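Local coordinates for FLAP endonuclease-1 protein (Methanocaldococcus jannaschii, PDB 1A76), which cleaves 5'-flap structures in DNA during replication and repair, using magnesium as its metal cofactor, and also acts as a 5'-3' exonuclease, at residues G28-Y33 and V169-Y174; D80-K85 and N134-L139; V147-P150 and A155-S158. All coordinates share one frame; numbering follows the deposited sequence.

All three contacts lie near the two-metal site of this PIN-like nuclease. Contact 1 is nearest the centre of the chain and joins helix 28-38 to the turn after strand 168-170; it is polar and only partly buried. Contact 2 lies farther out, where helix 129-142 meets the loop after strand 74-79, and rests on one salt bridge. Contact 3 is buried and is mostly aliphatic packing between the end of edge strand 146-148, with the residues just after it, and helix 153-162. Contacts 1 and 3 reach the same mixed sheet, touching where Val169 meets helix 153-162. Contacts 2 and 3 are joined by the salt bridge of Lys136 with Glu148.

Contact 1: residues G28-Y33 and V169-Y174; sequences GMNALY and VVSQDY
Asn30 reaches from helix 28-38 to the turn that follows strand 168-170, and its amide meets Ser171, Gln172 and Asp173. The side chain points across the gap with CG anti to the backbone N (chi1 -170°), which carries the amide away from its own helix. Its two ends do different work. OD1 accepts a hydrogen bond from the backbone N of Gln172 at 2.9 Å. The N-H points well at the oxygen (162°), but the donor sits above the carbonyl plane and not on a lone pair. CB of Gln172 packs against the same OD1 at 3.4 Å. ND2 faces the carboxylate of Asp173, whose plane is turned 69° from that of the amide. ND2 and Asp173 OD2 are 3.3 Å apart, but the angle is too poor for a hydrogen bond. A water links the groups instead: it donates to Asp173 OD1 at 2.8 Å and weakly accepts from ND2. Ser171 OG lies 3.3 Å from CG of Asn30. It also accepts from the backbone N of Asp173, an ST turn. Asp27, a predicted ligand of the first magnesium, accepts from the backbone N of Asn30. Asp173 is a predicted ligand of the second magnesium, with a bound manganese about 4 Å from its side chain. The neutral amide therefore ties the helix to a turn that carries a predicted metal ligand, without adding charge beside the carboxylates.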
ATOM      1  N   GLY A  28      -3.248   0.347   2.147  1.00 13.75           N
ATOM      2  CA  GLY A  28      -3.020   0.684   3.539  1.00 11.91           C
ATOM      3  C   GLY A  28      -1.601   0.850   4.033  1.00  9.92           C
ATOM      4  O   GLY A  28      -1.265   1.880   4.602  1.00 10.80           O
ATOM      5  N   MET A  29      -0.763  -0.159   3.838  1.00 11.86           N
ATOM      6  CA  MET A  29       0.611  -0.067   4.310  1.00  9.98           C
ATOM      7  C   MET A  29       1.363   1.019   3.574  1.00  9.94           C
ATOM      8  O   MET A  29       2.175   1.709   4.164  1.00 11.69           O
ATOM      9  CB  MET A  29       1.323  -1.407   4.162  1.00 13.77           C
ATOM     10  CG  MET A  29       0.704  -2.483   5.036  1.00 18.04           C
ATOM     11  SD  MET A  29       0.929  -2.136   6.790  1.00 23.88           S
ATOM     12  CE  MET A  29      -0.664  -1.509   7.180  1.00 24.62           C
ATOM     13  N   ASN A  30       1.088   1.177   2.287  1.00  9.81           N
ATOM     14  CA  ASN A  30       1.773   2.215   1.541  1.00  7.01           C
ATOM     15  C   ASN A  30       1.412   3.565   2.131  1.00  7.74           C
ATOM     16  O   ASN A  30       2.266   4.441   2.274  1.00  9.14           O
ATOM     17  CB  ASN A  30       1.382   2.198   0.060  1.00  9.87           C
ATOM     18  CG  ASN A  30       2.263   3.115  -0.761  1.00 10.53           C
ATOM     19  OD1 ASN A  30       1.910   4.257  -1.015  1.00  8.05           O
ATOM     20  ND2 ASN A  30       3.438   2.627  -1.143  1.00 16.03           N
ATOM     21  N   ALA A  31       0.133   3.724   2.464  1.00  5.70           N
ATOM     22  CA  ALA A  31      -0.383   4.957   3.035  1.00  4.34           C
ATOM     23  C   ALA A  31       0.243   5.249   4.396  1.00  6.06           C
ATOM     24  O   ALA A  31       0.662   6.370   4.673  1.00  6.47           O
ATOM     25  CB  ALA A  31      -1.912   4.874   3.156  1.00  3.57           C
ATOM     26  N   LEU A  32       0.292   4.230   5.244  1.00  6.73           N
ATOM     27  CA  LEU A  32       0.865   4.363   6.577  1.00 10.03           C
ATOM     28  C   LEU A  32       2.322   4.789   6.575  1.00  9.17           C
ATOM     29  O   LEU A  32       2.716   5.644   7.360  1.00  9.11           O
ATOM     30  CB  LEU A  32       0.725   3.039   7.334  1.00 11.76           C
ATOM     31  CG  LEU A  32      -0.511   2.973   8.251  1.00 13.79           C
ATOM     32  CD1 LEU A  32      -1.564   4.003   7.847  1.00 12.52           C
ATOM     33  CD2 LEU A  32      -1.084   1.592   8.202  1.00 12.63           C
ATOM     34  N   TYR A  33       3.120   4.158   5.715  1.00 11.16           N
ATOM     35  CA  TYR A  33       4.532   4.487   5.603  1.00 10.74           C
ATOM     36  C   TYR A  33       4.637   5.933   5.121  1.00  8.96           C
ATOM     37  O   TYR A  33       5.460   6.703   5.613  1.00  9.44           O
ATOM     38  CB  TYR A  33       5.215   3.537   4.619  1.00 13.91           C
ATOM     39  CG  TYR A  33       5.498   2.157   5.179  1.00 17.08           C
ATOM     40  CD1 TYR A  33       6.378   1.977   6.247  1.00 18.14           C
ATOM     41  CD2 TYR A  33       4.918   1.020   4.606  1.00 18.19           C
ATOM     42  CE1 TYR A  33       6.676   0.688   6.727  1.00 19.49           C
ATOM     43  CE2 TYR A  33       5.205  -0.259   5.073  1.00 19.69           C
ATOM     44  CZ  TYR A  33       6.083  -0.423   6.130  1.00 21.03           C
ATOM     45  OH  TYR A  33       6.354  -1.703   6.580  1.00 25.56           O
ATOM     46  N   VAL A 169      -6.879   2.209  -7.399  1.00 11.95           N
ATOM     47  CA  VAL A 169      -6.098   1.884  -6.218  1.00 10.30           C
ATOM     48  C   VAL A 169      -5.339   3.165  -5.864  1.00  9.83           C
ATOM     49  O   VAL A 169      -4.741   3.806  -6.729  1.00  9.44           O
ATOM     50  CB  VAL A 169      -5.086   0.744  -6.518  1.00  8.32           C
ATOM     51  CG1 VAL A 169      -4.066   0.620  -5.385  1.00  5.94           C
ATOM     52  CG2 VAL A 169      -5.839  -0.570  -6.729  1.00  5.05           C
ATOM     53  N   VAL A 170      -5.401   3.561  -4.603  1.00 11.54           N
ATOM     54  CA  VAL A 170      -4.681   4.738  -4.152  1.00  9.74           C
ATOM     55  C   VAL A 170      -3.352   4.268  -3.557  1.00 10.47           C
ATOM     56  O   VAL A 170      -3.318   3.414  -2.668  1.00  7.17           O
ATOM     57  CB  VAL A 170      -5.495   5.513  -3.105  1.00 11.68           C
ATOM     58  CG1 VAL A 170      -4.623   6.576  -2.438  1.00 10.33           C
ATOM     59  CG2 VAL A 170      -6.704   6.147  -3.771  1.00 14.46           C
ATOM     60  N   SER A 171      -2.255   4.802  -4.082  1.00 12.25           N
ATOM     61  CA  SER A 171      -0.929   4.431  -3.615  1.00 13.48           C
ATOM     62  C   SER A 171       0.133   5.354  -4.220  1.00 14.68           C
ATOM     63  O   SER A 171      -0.130   6.041  -5.199  1.00 14.23           O
ATOM     64  CB  SER A 171      -0.626   2.983  -4.012  1.00 14.09           C
ATOM     65  OG  SER A 171       0.700   2.632  -3.638  1.00 15.56           O
ATOM     66  N   GLN A 172       1.324   5.375  -3.628  1.00 16.11           N
ATOM     67  CA  GLN A 172       2.411   6.203  -4.145  1.00 15.98           C
ATOM     68  C   GLN A 172       3.266   5.381  -5.109  1.00 17.14           C
ATOM     69  O   GLN A 172       4.085   5.924  -5.863  1.00 17.48           O
ATOM     70  CB  GLN A 172       3.280   6.716  -2.999  1.00 14.68           C
ATOM     71  CG  GLN A 172       2.594   7.762  -2.145  1.00 17.55           C
ATOM     72  CD  GLN A 172       2.166   8.957  -2.957  1.00 16.40           C
ATOM     73  OE1 GLN A 172       3.000   9.731  -3.423  1.00 20.34           O
ATOM     74  NE2 GLN A 172       0.870   9.110  -3.146  1.00 12.35           N
ATOM     75  N   ASP A 173       3.061   4.067  -5.073  1.00 16.50           N
ATOM     76  CA  ASP A 173       3.793   3.129  -5.917  1.00 16.10           C
ATOM     77  C   ASP A 173       3.023   2.811  -7.198  1.00 16.55           C
ATOM     78  O   ASP A 173       1.797   2.945  -7.260  1.00 11.55           O
ATOM     79  CB  ASP A 173       4.049   1.826  -5.154  1.00 16.84           C
ATOM     80  CG  ASP A 173       5.105   1.974  -4.078  1.00 19.03           C
ATOM     81  OD1 ASP A 173       5.732   3.050  -3.983  1.00 18.32           O
ATOM     82  OD2 ASP A 173       5.311   1.006  -3.324  1.00 23.56           O
ATOM     83  N   TYR A 174       3.753   2.373  -8.216  1.00 17.77           N
ATOM     84  CA  TYR A 174       3.154   2.033  -9.502  1.00 17.94           C
ATOM     85  C   TYR A 174       2.860   0.530  -9.602  1.00 16.22           C
ATOM     86  O   TYR A 174       2.152   0.084 -10.497  1.00 17.89           O
ATOM     87  CB  TYR A 174       4.094   2.453 -10.641  1.00 16.28           C
ATOM     88  CG  TYR A 174       4.247   3.948 -10.811  1.00 16.05           C
ATOM     89  CD1 TYR A 174       3.297   4.691 -11.510  1.00 12.92           C
ATOM     90  CD2 TYR A 174       5.346   4.625 -10.276  1.00 13.47           C
ATOM     91  CE1 TYR A 174       3.439   6.075 -11.666  1.00 10.13           C
ATOM     92  CE2 TYR A 174       5.489   6.010 -10.433  1.00 11.99           C
ATOM     93  CZ  TYR A 174       4.538   6.719 -11.125  1.00 10.34           C
ATOM     94  OH  TYR A 174       4.677   8.082 -11.284  1.00 11.81           O
TER
HETATM   95  O   HOH W   1       5.909   4.758  -1.730  1.00 19.82           O

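Contact 2: residues D80-K85 and N134-L139; sequences DGEPPK and NCKYLL
Glu82 and Lys136 meet in a salt bridge, with NZ of Lys136 2.8 Å from OE2 of Glu82. The two side chains come from opposite directions. The ammonium meets OE2 on its syn side, 20° out of the carboxylate plane. The other oxygen, OE1, is 3.9 Å from NZ, so the bridge is one-sided. Lys136 reaches the loop because its chain is extended beyond CG. The Glu82 chain is bent about its CB-CG bond (chi2 69°), which turns its carboxylate to the lysine. NZ also forms salt bridges with Glu148 and Glu133, so three carboxylates share one ammonium. Its charge probably eases the approach of Glu82 OE1 to Glu133 OE2. Replacing Glu82 with an alanine would remove the carboxylate, and the loop would probably lose this tie to helix 129-142, while Lys136 kept two acidic partners. Asp80, a predicted magnesium ligand, opens the same loop, and its OD1 accepts from the backbone N of Gly153. The salt bridge thus lies at the loop leaving strand 74-79, with Lys136 packing on Phe79 of that strand. On helix 129-142, Cys135 and Leu139 pack against helix 56-70, and Leu138 against helix 283-292.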
ATOM      1  N   ASP A  80      -2.339  -5.572   4.612  1.00 14.62           N
ATOM      2  CA  ASP A  80      -1.605  -6.772   4.222  1.00 17.22           C
ATOM      3  C   ASP A  80      -2.011  -8.001   5.019  1.00 20.57           C
ATOM      4  O   ASP A  80      -1.954  -9.127   4.518  1.00 20.52           O
ATOM      5  CB  ASP A  80      -0.095  -6.566   4.423  1.00 18.49           C
ATOM      6  CG  ASP A  80       0.550  -5.756   3.314  1.00 19.75           C
ATOM      7  OD1 ASP A  80      -0.086  -5.543   2.273  1.00 23.88           O
ATOM      8  OD2 ASP A  80       1.707  -5.328   3.482  1.00 22.08           O
ATOM      9  N   GLY A  81      -2.435  -7.793   6.259  1.00 22.67           N
ATOM     10  CA  GLY A  81      -2.760  -8.938   7.092  1.00 29.81           C
ATOM     11  C   GLY A  81      -1.382  -9.478   7.434  1.00 35.15           C
ATOM     12  O   GLY A  81      -0.963 -10.537   6.965  1.00 34.21           O
ATOM     13  N   GLU A  82      -0.674  -8.696   8.241  1.00 39.19           N
ATOM     14  CA  GLU A  82       0.691  -8.966   8.683  1.00 40.25           C
ATOM     15  C   GLU A  82       0.982 -10.304   9.373  1.00 42.05           C
ATOM     16  O   GLU A  82       1.995 -10.941   9.087  1.00 44.32           O
ATOM     17  CB  GLU A  82       1.146  -7.822   9.594  1.00 40.68           C
ATOM     18  CG  GLU A  82       0.263  -6.571   9.509  1.00 41.42           C
ATOM     19  CD  GLU A  82      -1.122  -6.779  10.110  1.00 42.10           C
ATOM     20  OE1 GLU A  82      -1.211  -7.061  11.328  1.00 41.44           O
ATOM     21  OE2 GLU A  82      -2.118  -6.657   9.360  1.00 40.25           O
ATOM     22  N   PRO A  83       0.113 -10.738  10.303  1.00 33.95           N
ATOM     23  CA  PRO A  83       0.341 -12.012  10.998  1.00 33.39           C
ATOM     24  C   PRO A  83       1.016 -13.089  10.142  1.00 34.87           C
ATOM     25  O   PRO A  83       0.767 -13.190   8.928  1.00 32.51           O
ATOM     26  CB  PRO A  83      -1.058 -12.413  11.459  1.00 34.86           C
ATOM     27  CG  PRO A  83      -1.734 -11.095  11.725  1.00 33.98           C
ATOM     28  CD  PRO A  83      -1.125 -10.081  10.763  1.00 33.09           C
ATOM     29  N   PRO A  84       1.866 -13.922  10.778  1.00 35.12           N
ATOM     30  CA  PRO A  84       2.631 -15.018  10.182  1.00 35.68           C
ATOM     31  C   PRO A  84       2.117 -15.514   8.838  1.00 35.80           C
ATOM     32  O   PRO A  84       2.444 -14.926   7.804  1.00 36.70           O
ATOM     33  CB  PRO A  84       2.613 -16.081  11.274  1.00 36.44           C
ATOM     34  CG  PRO A  84       2.622 -15.256  12.569  1.00 35.43           C
ATOM     35  CD  PRO A  84       2.096 -13.859  12.234  1.00 36.28           C
ATOM     36  N   LYS A  85       1.326 -16.586   8.833  1.00 37.45           N
ATOM     37  CA  LYS A  85       0.798 -17.098   7.570  1.00 37.29           C
ATOM     38  C   LYS A  85       0.383 -15.907   6.702  1.00 38.58           C
ATOM     39  O   LYS A  85      -0.130 -14.902   7.212  1.00 37.92           O
ATOM     40  CB  LYS A  85      -0.411 -18.012   7.809  1.00 36.74           C
ATOM     41  CG  LYS A  85      -0.728 -18.935   6.631  1.00 36.04           C
ATOM     42  CD  LYS A  85      -2.129 -18.687   6.064  1.00 34.12           C
ATOM     43  CE  LYS A  85      -2.543 -19.811   5.116  1.00 34.89           C
ATOM     44  NZ  LYS A  85      -4.016 -20.086   5.133  1.00 34.66           N
ATOM     45  N   ASN A 134      -3.765  -0.552  15.626  1.00 11.33           N
ATOM     46  CA  ASN A 134      -4.380   0.674  16.152  1.00 12.45           C
ATOM     47  C   ASN A 134      -5.040   1.489  15.028  1.00 12.46           C
ATOM     48  O   ASN A 134      -6.066   2.140  15.230  1.00  9.61           O
ATOM     49  CB  ASN A 134      -3.322   1.538  16.845  1.00 14.11           C
ATOM     50  CG  ASN A 134      -3.068   1.122  18.292  1.00 16.34           C
ATOM     51  OD1 ASN A 134      -2.124   1.603  18.936  1.00 19.33           O
ATOM     52  ND2 ASN A 134      -3.903   0.240  18.809  1.00 12.85           N
ATOM     53  N   CYS A 135      -4.443   1.448  13.841  1.00 10.51           N
ATOM     54  CA  CYS A 135      -4.982   2.159  12.691  1.00 10.18           C
ATOM     55  C   CYS A 135      -6.288   1.502  12.241  1.00  9.14           C
ATOM     56  O   CYS A 135      -7.238   2.179  11.864  1.00 10.57           O
ATOM     57  CB  CYS A 135      -3.968   2.147  11.547  1.00 10.93           C
ATOM     58  SG  CYS A 135      -2.625   3.339  11.782  1.00  8.09           S
ATOM     59  N   LYS A 136      -6.326   0.177  12.291  1.00 10.72           N
ATOM     60  CA  LYS A 136      -7.524  -0.559  11.905  1.00 13.19           C
ATOM     61  C   LYS A 136      -8.633  -0.250  12.903  1.00 15.74           C
ATOM     62  O   LYS A 136      -9.786  -0.090  12.526  1.00 14.09           O
ATOM     63  CB  LYS A 136      -7.242  -2.067  11.899  1.00 14.28           C
ATOM     64  CG  LYS A 136      -6.215  -2.506  10.873  1.00 16.57           C
ATOM     65  CD  LYS A 136      -5.922  -3.993  11.040  1.00 18.93           C
ATOM     66  CE  LYS A 136      -5.290  -4.600   9.796  1.00 17.42           C
ATOM     67  NZ  LYS A 136      -4.728  -5.963  10.085  1.00 20.56           N
ATOM     68  N   TYR A 137      -8.278  -0.181  14.181  1.00 13.85           N
ATOM     69  CA  TYR A 137      -9.249   0.114  15.236  1.00 12.46           C
ATOM     70  C   TYR A 137      -9.833   1.500  15.009  1.00 12.93           C
ATOM     71  O   TYR A 137     -11.042   1.709  15.120  1.00 13.38           O
ATOM     72  CB  TYR A 137      -8.572   0.064  16.608  1.00 14.98           C
ATOM     73  CG  TYR A 137      -9.437   0.560  17.763  1.00 16.34           C
ATOM     74  CD1 TYR A 137     -10.673  -0.031  18.038  1.00 18.50           C
ATOM     75  CD2 TYR A 137      -9.003   1.602  18.598  1.00 17.94           C
ATOM     76  CE1 TYR A 137     -11.460   0.398  19.117  1.00 17.02           C
ATOM     77  CE2 TYR A 137      -9.790   2.039  19.686  1.00 18.72           C
ATOM     78  CZ  TYR A 137     -11.013   1.429  19.933  1.00 17.72           C
ATOM     79  OH  TYR A 137     -11.792   1.832  20.996  1.00 21.92           O
ATOM     80  N   LEU A 138      -8.962   2.452  14.691  1.00 13.46           N
ATOM     81  CA  LEU A 138      -9.391   3.822  14.450  1.00 13.28           C
ATOM     82  C   LEU A 138     -10.371   3.867  13.277  1.00 13.65           C
ATOM     83  O   LEU A 138     -11.374   4.583  13.317  1.00 16.08           O
ATOM     84  CB  LEU A 138      -8.173   4.713  14.168  1.00 12.11           C
ATOM     85  CG  LEU A 138      -8.439   6.164  13.736  1.00 12.18           C
ATOM     86  CD1 LEU A 138      -9.224   6.893  14.817  1.00 14.71           C
ATOM     87  CD2 LEU A 138      -7.113   6.876  13.449  1.00 15.07           C
ATOM     88  N   LEU A 139     -10.086   3.093  12.235  1.00 13.32           N
ATOM     89  CA  LEU A 139     -10.959   3.077  11.067  1.00 10.31           C
ATOM     90  C   LEU A 139     -12.323   2.519  11.450  1.00 10.62           C
ATOM     91  O   LEU A 139     -13.352   2.998  10.977  1.00 13.63           O
ATOM     92  CB  LEU A 139     -10.342   2.237   9.960  1.00  8.92           C
ATOM     93  CG  LEU A 139      -9.176   2.903   9.213  1.00  7.17           C
ATOM     94  CD1 LEU A 139      -8.529   1.864   8.307  1.00  6.85           C
ATOM     95  CD2 LEU A 139      -9.688   4.092   8.396  1.00  5.29           C
TER

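Contact 3: residues V147-P150 and A155-S158; sequences VEAP and AQAS
Gln156 of helix 153-162 packs against Val147, Ala149 and Pro150, and it has by far the most surface buried here. Its aliphatic part carries the closest approach. CB of Gln156 lies 3.3 Å from CB of Ala149, a tight methylene-to-methyl contact, and CG follows at 3.9 Å from the same methyl. These two residues also have the nearest backbones across the contact, with CA atoms 5.7 Å apart. The small side chain of Ala149 lets the chain just after the strand come close to the helix. Gln156 has CG anti to the backbone N (chi1 173°) and a bend at chi2 (68°). The bend brings the amide round to the proline and valine. OE1 comes to 3.6 Å from CD of Pro150, where the two side chains cross at about a right angle. NE2 is 4.4 Å from CG1 of Val147, a looser contact. Both amide atoms of buried Gln156 have hydrogen-bond partners outside the two segments, NE2 giving its N-H to the backbone O of Thr271. The helix face is thus tied to the loop that contains Thr271 as well as packed on the strand. Between the two segments the chain turns through Glu152 and Glu154, experimentally established ligands of the first magnesium. The contact closes this short strand-to-helix turn. Strand 146-148 is the outermost strand on its side of the sheet, and Val147 and Ala149 bond through their backbones to strand 74-79. Helix 153-162 packs on this edge of the sheet, with Gln156 and Ala157 also touching Val78.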
ATOM      1  N   VAL A 147     -10.133  -4.044   4.612  1.00 16.52           N
ATOM      2  CA  VAL A 147      -9.995  -5.447   4.274  1.00 16.07           C
ATOM      3  C   VAL A 147      -8.612  -5.884   4.699  1.00 16.27           C
ATOM      4  O   VAL A 147      -7.660  -5.114   4.630  1.00 15.75           O
ATOM      5  CB  VAL A 147     -10.081  -5.714   2.749  1.00 17.00           C
ATOM      6  CG1 VAL A 147     -10.584  -7.150   2.502  1.00 17.63           C
ATOM      7  CG2 VAL A 147     -10.957  -4.702   2.074  1.00 19.95           C
ATOM      8  N   GLU A 148      -8.509  -7.115   5.168  1.00 18.42           N
ATOM      9  CA  GLU A 148      -7.226  -7.667   5.535  1.00 21.39           C
ATOM     10  C   GLU A 148      -7.004  -8.687   4.421  1.00 21.86           C
ATOM     11  O   GLU A 148      -7.620  -9.750   4.393  1.00 22.93           O
ATOM     12  CB  GLU A 148      -7.315  -8.309   6.921  1.00 24.40           C
ATOM     13  CG  GLU A 148      -7.967  -7.366   7.929  1.00 30.73           C
ATOM     14  CD  GLU A 148      -8.031  -7.924   9.336  1.00 32.14           C
ATOM     15  OE1 GLU A 148      -7.072  -7.696  10.103  1.00 30.74           O
ATOM     16  OE2 GLU A 148      -9.044  -8.576   9.679  1.00 36.52           O
ATOM     17  N   ALA A 149      -6.164  -8.320   3.461  1.00 20.79           N
ATOM     18  CA  ALA A 149      -5.878  -9.189   2.331  1.00 20.98           C
ATOM     19  C   ALA A 149      -5.226 -10.498   2.762  1.00 21.84           C
ATOM     20  O   ALA A 149      -4.597 -10.568   3.817  1.00 22.22           O
ATOM     21  CB  ALA A 149      -4.965  -8.462   1.339  1.00 18.78           C
ATOM     22  N   PRO A 150      -5.393 -11.562   1.954  1.00 21.71           N
ATOM     23  CA  PRO A 150      -4.797 -12.869   2.258  1.00 22.23           C
ATOM     24  C   PRO A 150      -3.279 -12.716   2.345  1.00 23.95           C
ATOM     25  O   PRO A 150      -2.619 -13.389   3.126  1.00 26.78           O
ATOM     26  CB  PRO A 150      -5.204 -13.745   1.075  1.00 22.27           C
ATOM     27  CG  PRO A 150      -6.357 -13.046   0.438  1.00 21.02           C
ATOM     28  CD  PRO A 150      -6.185 -11.586   0.709  1.00 19.55           C
ATOM     29  N   ALA A 155      -2.138  -6.268  -4.028  1.00  7.69           N
ATOM     30  CA  ALA A 155      -2.751  -7.264  -4.906  1.00  8.37           C
ATOM     31  C   ALA A 155      -4.241  -7.325  -4.670  1.00  8.49           C
ATOM     32  O   ALA A 155      -5.010  -7.443  -5.607  1.00  9.06           O
ATOM     33  CB  ALA A 155      -2.150  -8.638  -4.674  1.00  6.37           C
ATOM     34  N   GLN A 156      -4.647  -7.261  -3.407  1.00 11.99           N
ATOM     35  CA  GLN A 156      -6.065  -7.299  -3.064  1.00 11.61           C
ATOM     36  C   GLN A 156      -6.764  -6.058  -3.607  1.00  9.29           C
ATOM     37  O   GLN A 156      -7.865  -6.140  -4.149  1.00 10.67           O
ATOM     38  CB  GLN A 156      -6.253  -7.369  -1.543  1.00 14.12           C
ATOM     39  CG  GLN A 156      -7.704  -7.240  -1.097  1.00 14.46           C
ATOM     40  CD  GLN A 156      -8.564  -8.430  -1.511  1.00 14.25           C
ATOM     41  OE1 GLN A 156      -8.072  -9.553  -1.642  1.00 17.14           O
ATOM     42  NE2 GLN A 156      -9.855  -8.185  -1.710  1.00 14.04           N
ATOM     43  N   ALA A 157      -6.116  -4.908  -3.471  1.00  9.37           N
ATOM     44  CA  ALA A 157      -6.691  -3.648  -3.947  1.00  8.96           C
ATOM     45  C   ALA A 157      -6.832  -3.662  -5.461  1.00 13.37           C
ATOM     46  O   ALA A 157      -7.828  -3.166  -6.012  1.00 13.03           O
ATOM     47  CB  ALA A 157      -5.815  -2.472  -3.510  1.00  7.02           C
ATOM     48  N   SER A 158      -5.831  -4.218  -6.139  1.00 10.27           N
ATOM     49  CA  SER A 158      -5.878  -4.280  -7.592  1.00 12.53           C
ATOM     50  C   SER A 158      -7.060  -5.139  -8.035  1.00 12.39           C
ATOM     51  O   SER A 158      -7.814  -4.756  -8.940  1.00 10.68           O
ATOM     52  CB  SER A 158      -4.566  -4.849  -8.147  1.00 10.33           C
ATOM     53  OG  SER A 158      -3.462  -4.071  -7.709  1.00 12.17           O
TER